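Local coordinates for cell shape-determining protein MreC (Listeria monocytogenes, PDB 2J5U) that probably helps to form and maintain bacterial cell shape, and assembles as an oligomer of 24 subunits arranged as twelve dimers, at residues A102-S107 against A187-G192; A137-K142 against L159-L164; E195-D200 against Q206-K211. One frame throughout, in Å; residues are numbered along the deposited sequence.

Contact 1 (A102-S107 against A187-G192); sequences AVTTPS and AGIFIG
T104 has its methyl CG2 anti to the carbonyl carbon, with OG1 at chi1 60°, and this methyl faces the 187-192 segment, where I189 carries a branch methyl of its own to meet it. The two methyls touch at 3.6 Å, T104 CG2 to I189 CG2; the side chains cross at about a right angle, and these two methyls are their only close pair. I189 also packs on L109 and L225, which belong to strands neighbouring 102-105, while T104 OG1 makes a weak hydrogen bond with the carbonyl oxygen of T223. The contact thus illustrates how two antiparallel six-stranded barrels meet: strand 102-105 belongs to one, and strand 190-199 to the other. Further along, F190 sets its ring anti to its backbone N (chi1 -178°) and presents an edge to the chain beyond strand 102-105. The backbone oxygen of S107 lies in the ring plane, 3.7 Å from F190 CD2, while the backbone N of G192 sits over the centre of one face. I191 and G192 form a classic beta bulge opposite V176. Q40 of the second subunit packs on F190, and E36 of that subunit packs on S107.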
loop_
_atom_site.group_PDB
_atom_site.type_symbol
_atom_site.label_atom_id
_atom_site.label_comp_id
_atom_site.label_asym_id
_atom_site.label_seq_id
_atom_site.Cartn_x
_atom_site.Cartn_y
_atom_site.Cartn_z
ATOM N N ALA A 102 50.235 43.857 -31.344
ATOM C CA ALA A 102 50.588 43.113 -32.547
ATOM C C ALA A 102 50.264 43.930 -33.793
ATOM O O ALA A 102 49.307 44.704 -33.807
ATOM C CB ALA A 102 49.829 41.809 -32.579
ATOM N N VAL A 103 51.072 43.775 -34.834
ATOM C CA VAL A 103 50.824 44.491 -36.073
ATOM C C VAL A 103 50.731 43.441 -37.151
ATOM O O VAL A 103 51.607 42.579 -37.265
ATOM C CB VAL A 103 51.953 45.460 -36.429
ATOM C CG1 VAL A 103 51.611 46.170 -37.725
ATOM C CG2 VAL A 103 52.159 46.473 -35.307
ATOM N N THR A 104 49.669 43.522 -37.949
ATOM C CA THR A 104 49.429 42.543 -39.005
ATOM C C THR A 104 48.973 43.121 -40.337
ATOM O O THR A 104 48.760 44.325 -40.481
ATOM C CB THR A 104 48.326 41.560 -38.589
ATOM O OG1 THR A 104 47.126 42.297 -38.335
ATOM C CG2 THR A 104 48.713 40.802 -37.342
ATOM N N THR A 105 48.818 42.214 -41.294
ATOM C CA THR A 105 48.328 42.517 -42.632
ATOM C C THR A 105 47.380 41.353 -42.895
ATOM O O THR A 105 47.359 40.380 -42.137
ATOM C CB THR A 105 49.434 42.476 -43.718
ATOM O OG1 THR A 105 49.900 41.132 -43.881
ATOM C CG2 THR A 105 50.585 43.371 -43.345
ATOM N N PRO A 106 46.579 41.438 -43.964
ATOM C CA PRO A 106 45.639 40.364 -44.298
ATOM C C PRO A 106 46.255 38.958 -44.351
ATOM O O PRO A 106 45.677 38.002 -43.834
ATOM C CB PRO A 106 45.100 40.813 -45.645
ATOM C CG PRO A 106 45.031 42.313 -45.455
ATOM C CD PRO A 106 46.361 42.620 -44.820
ATOM N N SER A 107 47.424 38.829 -44.963
ATOM C CA SER A 107 48.056 37.524 -45.069
ATOM C C SER A 107 48.916 37.087 -43.882
ATOM O O SER A 107 49.642 36.095 -43.982
ATOM C CB SER A 107 48.873 37.448 -46.367
ATOM O OG SER A 107 49.258 38.737 -46.816
ATOM N N ALA A 187 45.110 35.729 -29.498
ATOM C CA ALA A 187 45.493 34.460 -30.096
ATOM C C ALA A 187 44.797 34.277 -31.442
ATOM O O ALA A 187 43.792 34.926 -31.723
ATOM C CB ALA A 187 45.153 33.318 -29.160
ATOM N N GLY A 188 45.356 33.415 -32.284
ATOM C CA GLY A 188 44.742 33.159 -33.568
ATOM C C GLY A 188 45.257 33.926 -34.769
ATOM O O GLY A 188 44.771 33.716 -35.876
ATOM N N ILE A 189 46.217 34.822 -34.588
ATOM C CA ILE A 189 46.717 35.539 -35.746
ATOM C C ILE A 189 47.619 34.589 -36.513
ATOM O O ILE A 189 48.492 33.957 -35.927
ATOM C CB ILE A 189 47.513 36.793 -35.349
ATOM C CG1 ILE A 189 46.573 37.893 -34.851
ATOM C CG2 ILE A 189 48.228 37.356 -36.575
ATOM C CD1 ILE A 189 45.543 37.442 -33.874
ATOM N N PHE A 190 47.402 34.478 -37.819
ATOM C CA PHE A 190 48.215 33.587 -38.652
ATOM C C PHE A 190 49.661 34.084 -38.755
ATOM O O PHE A 190 49.910 35.264 -39.016
ATOM C CB PHE A 190 47.617 33.464 -40.066
ATOM C CG PHE A 190 48.375 32.515 -40.966
ATOM C CD1 PHE A 190 48.445 31.153 -40.671
ATOM C CD2 PHE A 190 49.044 32.985 -42.093
ATOM C CE1 PHE A 190 49.178 30.266 -41.489
ATOM C CE2 PHE A 190 49.776 32.116 -42.911
ATOM C CZ PHE A 190 49.842 30.750 -42.606
ATOM N N ILE A 191 50.610 33.177 -38.554
ATOM C CA ILE A 191 52.019 33.534 -38.625
ATOM C C ILE A 191 52.653 32.961 -39.887
ATOM O O ILE A 191 53.285 33.684 -40.654
ATOM C CB ILE A 191 52.810 32.995 -37.416
ATOM C CG1 ILE A 191 52.325 33.651 -36.117
ATOM C CG2 ILE A 191 54.272 33.240 -37.626
ATOM C CD1 ILE A 191 53.016 33.121 -34.880
ATOM N N GLY A 192 52.483 31.660 -40.099
ATOM C CA GLY A 192 53.068 31.032 -41.268
ATOM C C GLY A 192 52.838 29.538 -41.361
ATOM O O GLY A 192 51.940 28.996 -40.724
#

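Contact 2 (A137-K142 against L159-L164); sequences AKVQGK and LELKQL
V139 overlaps two leucines with a single methyl: its CG2 lies 3.4 Å from L161 CD1 and 3.9 Å from L164 CD2. The valine places CG1 anti to its backbone N (chi1 -179°), which leaves CG2 beside that nitrogen and directed at the 159-164 segment. L161 comes to it obliquely, whereas L164 crosses it at about a right angle, and the two leucine methyls meet the same carbon from different directions. Each leucine uses one delta branch for the purpose. Around them the apolar cluster widens, with F170 packing on both V139 and L164, and I149 and I210 on L161.

The example shows how a closed beta barrel is filled. Strands 135-139 and 158-165 are not neighbours in the sheet; strand 145-153 runs between them and is antiparallel to both. Their meeting is accordingly one of side chains reaching across the barrel interior, and the CA atoms of V139 and L164 remain 8.9 Å apart. Alternation turns V139 to this interior and K138 to the interface with a second subunit. K138, whose CB points away from strand 158-165, makes a salt bridge to D47 of that subunit, and Q140 just beyond hydrogen-bonds the backbone oxygen of S43 there.

Three branched aliphatic side chains touching through methyl carbons have no directional bond to fix them, and the contact depends on shape and on the exclusion of water, while the backbone pairing that sets their spacing is supplied by the neighbouring strands.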
loop_
_atom_site.group_PDB
_atom_site.type_symbol
_atom_site.label_atom_id
_atom_site.label_comp_id
_atom_site.label_asym_id
_atom_site.label_seq_id
_atom_site.Cartn_x
_atom_site.Cartn_y
_atom_site.Cartn_z
ATOM N N ALA A 137 53.649 31.013 -29.873
ATOM C CA ALA A 137 52.859 30.455 -30.952
ATOM C C ALA A 137 52.327 29.058 -30.719
ATOM O O ALA A 137 52.811 28.313 -29.870
ATOM C CB ALA A 137 53.682 30.470 -32.252
ATOM N N LYS A 138 51.332 28.720 -31.530
ATOM C CA LYS A 138 50.677 27.429 -31.499
ATOM C C LYS A 138 50.662 26.826 -32.909
ATOM O O LYS A 138 50.423 27.531 -33.899
ATOM C CB LYS A 138 49.242 27.590 -30.996
ATOM C CG LYS A 138 48.524 26.277 -30.775
ATOM C CD LYS A 138 47.122 26.502 -30.261
ATOM C CE LYS A 138 46.289 27.223 -31.292
ATOM N NZ LYS A 138 44.906 27.434 -30.808
ATOM N N VAL A 139 50.950 25.528 -32.995
ATOM C CA VAL A 139 50.924 24.815 -34.268
ATOM C C VAL A 139 49.600 24.050 -34.290
ATOM O O VAL A 139 49.385 23.154 -33.461
ATOM C CB VAL A 139 52.045 23.774 -34.369
ATOM C CG1 VAL A 139 51.981 23.098 -35.721
ATOM C CG2 VAL A 139 53.388 24.415 -34.137
ATOM N N GLN A 140 48.717 24.397 -35.223
ATOM C CA GLN A 140 47.428 23.724 -35.308
ATOM C C GLN A 140 47.573 22.300 -35.817
ATOM O O GLN A 140 48.295 22.040 -36.777
ATOM C CB GLN A 140 46.486 24.487 -36.225
ATOM C CG GLN A 140 46.295 25.923 -35.842
ATOM C CD GLN A 140 45.279 26.605 -36.718
ATOM O OE1 GLN A 140 45.153 26.286 -37.900
ATOM N NE2 GLN A 140 44.554 27.558 -36.153
ATOM N N GLY A 141 46.884 21.377 -35.161
ATOM C CA GLY A 141 46.935 19.984 -35.564
ATOM C C GLY A 141 45.814 19.242 -34.872
ATOM O O GLY A 141 45.067 19.843 -34.092
ATOM N N LYS A 142 45.671 17.950 -35.154
ATOM C CA LYS A 142 44.624 17.175 -34.497
ATOM C C LYS A 142 44.842 17.407 -33.011
ATOM O O LYS A 142 43.922 17.350 -32.202
ATOM C CB LYS A 142 44.750 15.690 -34.851
ATOM C CG LYS A 142 44.244 15.352 -36.247
ATOM C CD LYS A 142 44.378 13.868 -36.560
ATOM C CE LYS A 142 43.790 13.537 -37.930
ATOM N NZ LYS A 142 43.850 12.077 -38.249
ATOM N N LEU A 159 61.393 31.412 -40.292
ATOM C CA LEU A 159 61.253 31.724 -38.876
ATOM C C LEU A 159 61.517 30.441 -38.088
ATOM O O LEU A 159 61.150 29.352 -38.541
ATOM C CB LEU A 159 59.828 32.194 -38.595
ATOM C CG LEU A 159 59.477 33.664 -38.352
ATOM C CD1 LEU A 159 60.650 34.572 -38.648
ATOM C CD2 LEU A 159 58.263 34.015 -39.209
ATOM N N GLU A 160 62.157 30.565 -36.926
ATOM C CA GLU A 160 62.451 29.414 -36.071
ATOM C C GLU A 160 61.411 29.215 -34.966
ATOM O O GLU A 160 61.227 30.081 -34.117
ATOM C CB GLU A 160 63.816 29.561 -35.397
ATOM C CG GLU A 160 64.983 28.984 -36.168
ATOM C CD GLU A 160 66.187 28.713 -35.269
ATOM O OE1 GLU A 160 66.081 27.827 -34.388
ATOM O OE2 GLU A 160 67.233 29.385 -35.436
ATOM N N LEU A 161 60.740 28.070 -34.972
ATOM C CA LEU A 161 59.751 27.758 -33.946
ATOM C C LEU A 161 60.470 26.821 -33.000
ATOM O O LEU A 161 60.696 25.665 -33.334
ATOM C CB LEU A 161 58.560 27.031 -34.553
ATOM C CG LEU A 161 57.213 27.312 -33.895
ATOM C CD1 LEU A 161 56.243 26.240 -34.334
ATOM C CD2 LEU A 161 57.344 27.338 -32.384
ATOM N N LYS A 162 60.837 27.316 -31.826
ATOM C CA LYS A 162 61.577 26.506 -30.863
ATOM C C LYS A 162 60.747 25.954 -29.710
ATOM O O LYS A 162 59.712 26.509 -29.334
ATOM C CB LYS A 162 62.727 27.320 -30.261
ATOM C CG LYS A 162 63.653 27.989 -31.258
ATOM C CD LYS A 162 64.683 28.838 -30.529
ATOM C CE LYS A 162 65.640 29.521 -31.494
ATOM N NZ LYS A 162 66.636 30.356 -30.766
ATOM N N GLN A 163 61.227 24.848 -29.154
ATOM C CA GLN A 163 60.603 24.201 -28.009
ATOM C C GLN A 163 59.287 23.477 -28.159
ATOM O O GLN A 163 58.441 23.553 -27.273
ATOM C CB GLN A 163 60.469 25.203 -26.880
ATOM C CG GLN A 163 61.778 25.483 -26.241
ATOM C CD GLN A 163 61.666 26.486 -25.136
ATOM O OE1 GLN A 163 61.499 27.685 -25.378
ATOM N NE2 GLN A 163 61.751 26.005 -23.899
ATOM N N LEU A 164 59.110 22.773 -29.266
ATOM C CA LEU A 164 57.898 22.011 -29.473
ATOM C C LEU A 164 58.158 20.673 -28.812
ATOM O O LEU A 164 59.299 20.225 -28.746
ATOM C CB LEU A 164 57.628 21.825 -30.962
ATOM C CG LEU A 164 57.181 23.091 -31.689
ATOM C CD1 LEU A 164 58.313 24.080 -31.655
ATOM C CD2 LEU A 164 56.799 22.790 -33.132
#

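Contact 3 (E195-D200 against Q206-K211); sequences EKVETD and QTAFIK
E195 opens the pairing by sending its N-H to F209 O (2.8 Å), and K196 adds a weak bond to the same oxygen: both residues face F209, a classic beta bulge. K196 returns the pairing, its O accepting from F209 N at 2.8 Å. Its side chain runs beside the phenylalanine and bends at chi3 (74°), which carries NZ over the ring centre in a cation-pi contact, 4.3 Å from the F209 centroid, while CE lies over the same face. V197 turns to the other side of the sheet, bringing CG1 to 3.4 Å from Q206 OE1; Q206 NE2 is held by the carbonyl oxygens of M168 and P165. E198 and T207 exchange two backbone bonds, and the glutamate's extended chain carries CD to 3.6 Å from F209 CE1, at the ring edge, with carboxylate and ring planes 71° apart. T199 lies opposite Q206, and D200 OD1 accepts from S205 N, just before Q206 in this antiparallel beta hairpin. Lysine over the face and carboxylate at the edge suit the charge distribution of an aromatic ring, whose faces are relatively negative and whose rim is relatively positive, which probably helps steady F209 on a partly exposed side of the hairpin.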
loop_
_atom_site.group_PDB
_atom_site.type_symbol
_atom_site.label_atom_id
_atom_site.label_comp_id
_atom_site.label_asym_id
_atom_site.label_seq_id
_atom_site.Cartn_x
_atom_site.Cartn_y
_atom_site.Cartn_z
ATOM N N GLU A 195 57.647 24.358 -42.593
ATOM C CA GLU A 195 58.261 24.044 -43.859
ATOM C C GLU A 195 59.258 22.929 -43.663
ATOM O O GLU A 195 59.368 22.032 -44.489
ATOM C CB GLU A 195 58.968 25.291 -44.377
ATOM C CG GLU A 195 59.600 25.159 -45.736
ATOM C CD GLU A 195 58.570 24.974 -46.819
ATOM O OE1 GLU A 195 57.544 25.697 -46.795
ATOM O OE2 GLU A 195 58.792 24.112 -47.696
ATOM N N LYS A 196 59.968 22.988 -42.545
ATOM C CA LYS A 196 61.005 22.018 -42.225
ATOM C C LYS A 196 60.913 21.708 -40.729
ATOM O O LYS A 196 60.491 22.555 -39.942
ATOM C CB LYS A 196 62.363 22.655 -42.559
ATOM C CG LYS A 196 63.501 21.714 -42.894
ATOM C CD LYS A 196 64.802 22.479 -43.237
ATOM C CE LYS A 196 65.477 23.091 -42.002
ATOM N NZ LYS A 196 66.759 23.825 -42.294
ATOM N N VAL A 197 61.296 20.497 -40.338
ATOM C CA VAL A 197 61.265 20.106 -38.928
ATOM C C VAL A 197 62.529 19.340 -38.556
ATOM O O VAL A 197 63.057 18.580 -39.361
ATOM C CB VAL A 197 60.067 19.190 -38.603
ATOM C CG1 VAL A 197 60.120 18.788 -37.143
ATOM C CG2 VAL A 197 58.759 19.892 -38.912
ATOM N N GLU A 198 63.018 19.542 -37.340
ATOM C CA GLU A 198 64.207 18.830 -36.902
ATOM C C GLU A 198 64.271 18.767 -35.388
ATOM O O GLU A 198 63.575 19.510 -34.697
ATOM C CB GLU A 198 65.471 19.494 -37.457
ATOM C CG GLU A 198 65.988 20.679 -36.668
ATOM C CD GLU A 198 67.145 21.388 -37.368
ATOM O OE1 GLU A 198 67.852 22.175 -36.690
ATOM O OE2 GLU A 198 67.339 21.167 -38.592
ATOM N N THR A 199 65.101 17.859 -34.886
ATOM C CA THR A 199 65.289 17.666 -33.453
ATOM C C THR A 199 66.546 18.400 -33.048
ATOM O O THR A 199 67.505 18.431 -33.812
ATOM C CB THR A 199 65.475 16.182 -33.117
ATOM O OG1 THR A 199 64.248 15.479 -33.361
ATOM C CG2 THR A 199 65.898 16.012 -31.664
ATOM N N ASP A 200 66.553 18.989 -31.855
ATOM C CA ASP A 200 67.733 19.718 -31.413
ATOM C C ASP A 200 68.739 18.772 -30.765
ATOM O O ASP A 200 68.383 17.669 -30.342
ATOM C CB ASP A 200 67.346 20.834 -30.442
ATOM C CG ASP A 200 66.866 20.303 -29.115
ATOM O OD1 ASP A 200 65.875 19.546 -29.118
ATOM O OD2 ASP A 200 67.478 20.638 -28.072
ATOM N N GLN A 206 61.784 19.799 -30.248
ATOM C CA GLN A 206 61.903 19.885 -31.694
ATOM C C GLN A 206 61.904 21.347 -32.106
ATOM O O GLN A 206 61.568 22.226 -31.320
ATOM C CB GLN A 206 60.743 19.175 -32.389
ATOM C CG GLN A 206 60.816 17.671 -32.364
ATOM C CD GLN A 206 59.641 17.040 -33.076
ATOM O OE1 GLN A 206 59.590 16.993 -34.302
ATOM N NE2 GLN A 206 58.673 16.569 -32.306
ATOM N N THR A 207 62.294 21.603 -33.346
ATOM C CA THR A 207 62.324 22.956 -33.855
ATOM C C THR A 207 61.772 22.906 -35.256
ATOM O O THR A 207 62.198 22.087 -36.062
ATOM C CB THR A 207 63.757 23.501 -33.910
ATOM O OG1 THR A 207 64.347 23.417 -32.608
ATOM C CG2 THR A 207 63.758 24.955 -34.369
ATOM N N ALA A 208 60.803 23.760 -35.541
ATOM C CA ALA A 208 60.233 23.805 -36.871
ATOM C C ALA A 208 60.679 25.109 -37.515
ATOM O O ALA A 208 60.912 26.108 -36.832
ATOM C CB ALA A 208 58.718 23.745 -36.802
ATOM N N PHE A 209 60.833 25.088 -38.829
ATOM C CA PHE A 209 61.220 26.285 -39.547
ATOM C C PHE A 209 59.971 26.676 -40.295
ATOM O O PHE A 209 59.321 25.846 -40.935
ATOM C CB PHE A 209 62.412 25.994 -40.444
ATOM C CG PHE A 209 63.639 25.649 -39.670
ATOM C CD1 PHE A 209 63.821 24.366 -39.169
ATOM C CD2 PHE A 209 64.562 26.633 -39.335
ATOM C CE1 PHE A 209 64.908 24.069 -38.340
ATOM C CE2 PHE A 209 65.653 26.351 -38.507
ATOM C CZ PHE A 209 65.825 25.069 -38.009
ATOM N N ILE A 210 59.626 27.950 -40.189
ATOM C CA ILE A 210 58.393 28.422 -40.764
ATOM C C ILE A 210 58.475 29.496 -41.822
ATOM O O ILE A 210 59.285 30.416 -41.743
ATOM C CB ILE A 210 57.483 28.868 -39.607
ATOM C CG1 ILE A 210 57.221 27.644 -38.719
ATOM C CG2 ILE A 210 56.187 29.487 -40.128
ATOM C CD1 ILE A 210 56.590 27.955 -37.390
ATOM N N LYS A 211 57.611 29.355 -42.822
ATOM C CA LYS A 211 57.528 30.302 -43.919
ATOM C C LYS A 211 56.469 31.339 -43.570
ATOM O O LYS A 211 55.276 31.045 -43.595
ATOM C CB LYS A 211 57.124 29.578 -45.198
ATOM C CG LYS A 211 56.891 30.501 -46.374
ATOM C CD LYS A 211 56.268 29.742 -47.529
ATOM C CE LYS A 211 55.936 30.686 -48.681
ATOM N NZ LYS A 211 55.225 29.978 -49.791
#

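How the contacts relate
Contacts 1 and 2 are buried and contact 3 lies at the surface, and their chemistry differs accordingly. Contact 2 is purely aliphatic, across the interior of one barrel, while contact 1 combines a methyl pair with a backbone oxygen at a ring edge, between barrels; contact 3 pairs neighbouring strands through backbone bonds and adds charged groups around a ring. Contacts 1 and 3 share strand 190-199. Contacts 2 and 3 adjoin, their centres about 9 Å apart, because strands 158-165 and 205-212 are neighbours in the sheet, joined by probable hydrogen bonds from I210 N to L159 O and L161 N to A208 O. I191 of contact 1 reaches A137 of contact 2, and both these contacts also touch the second subunit.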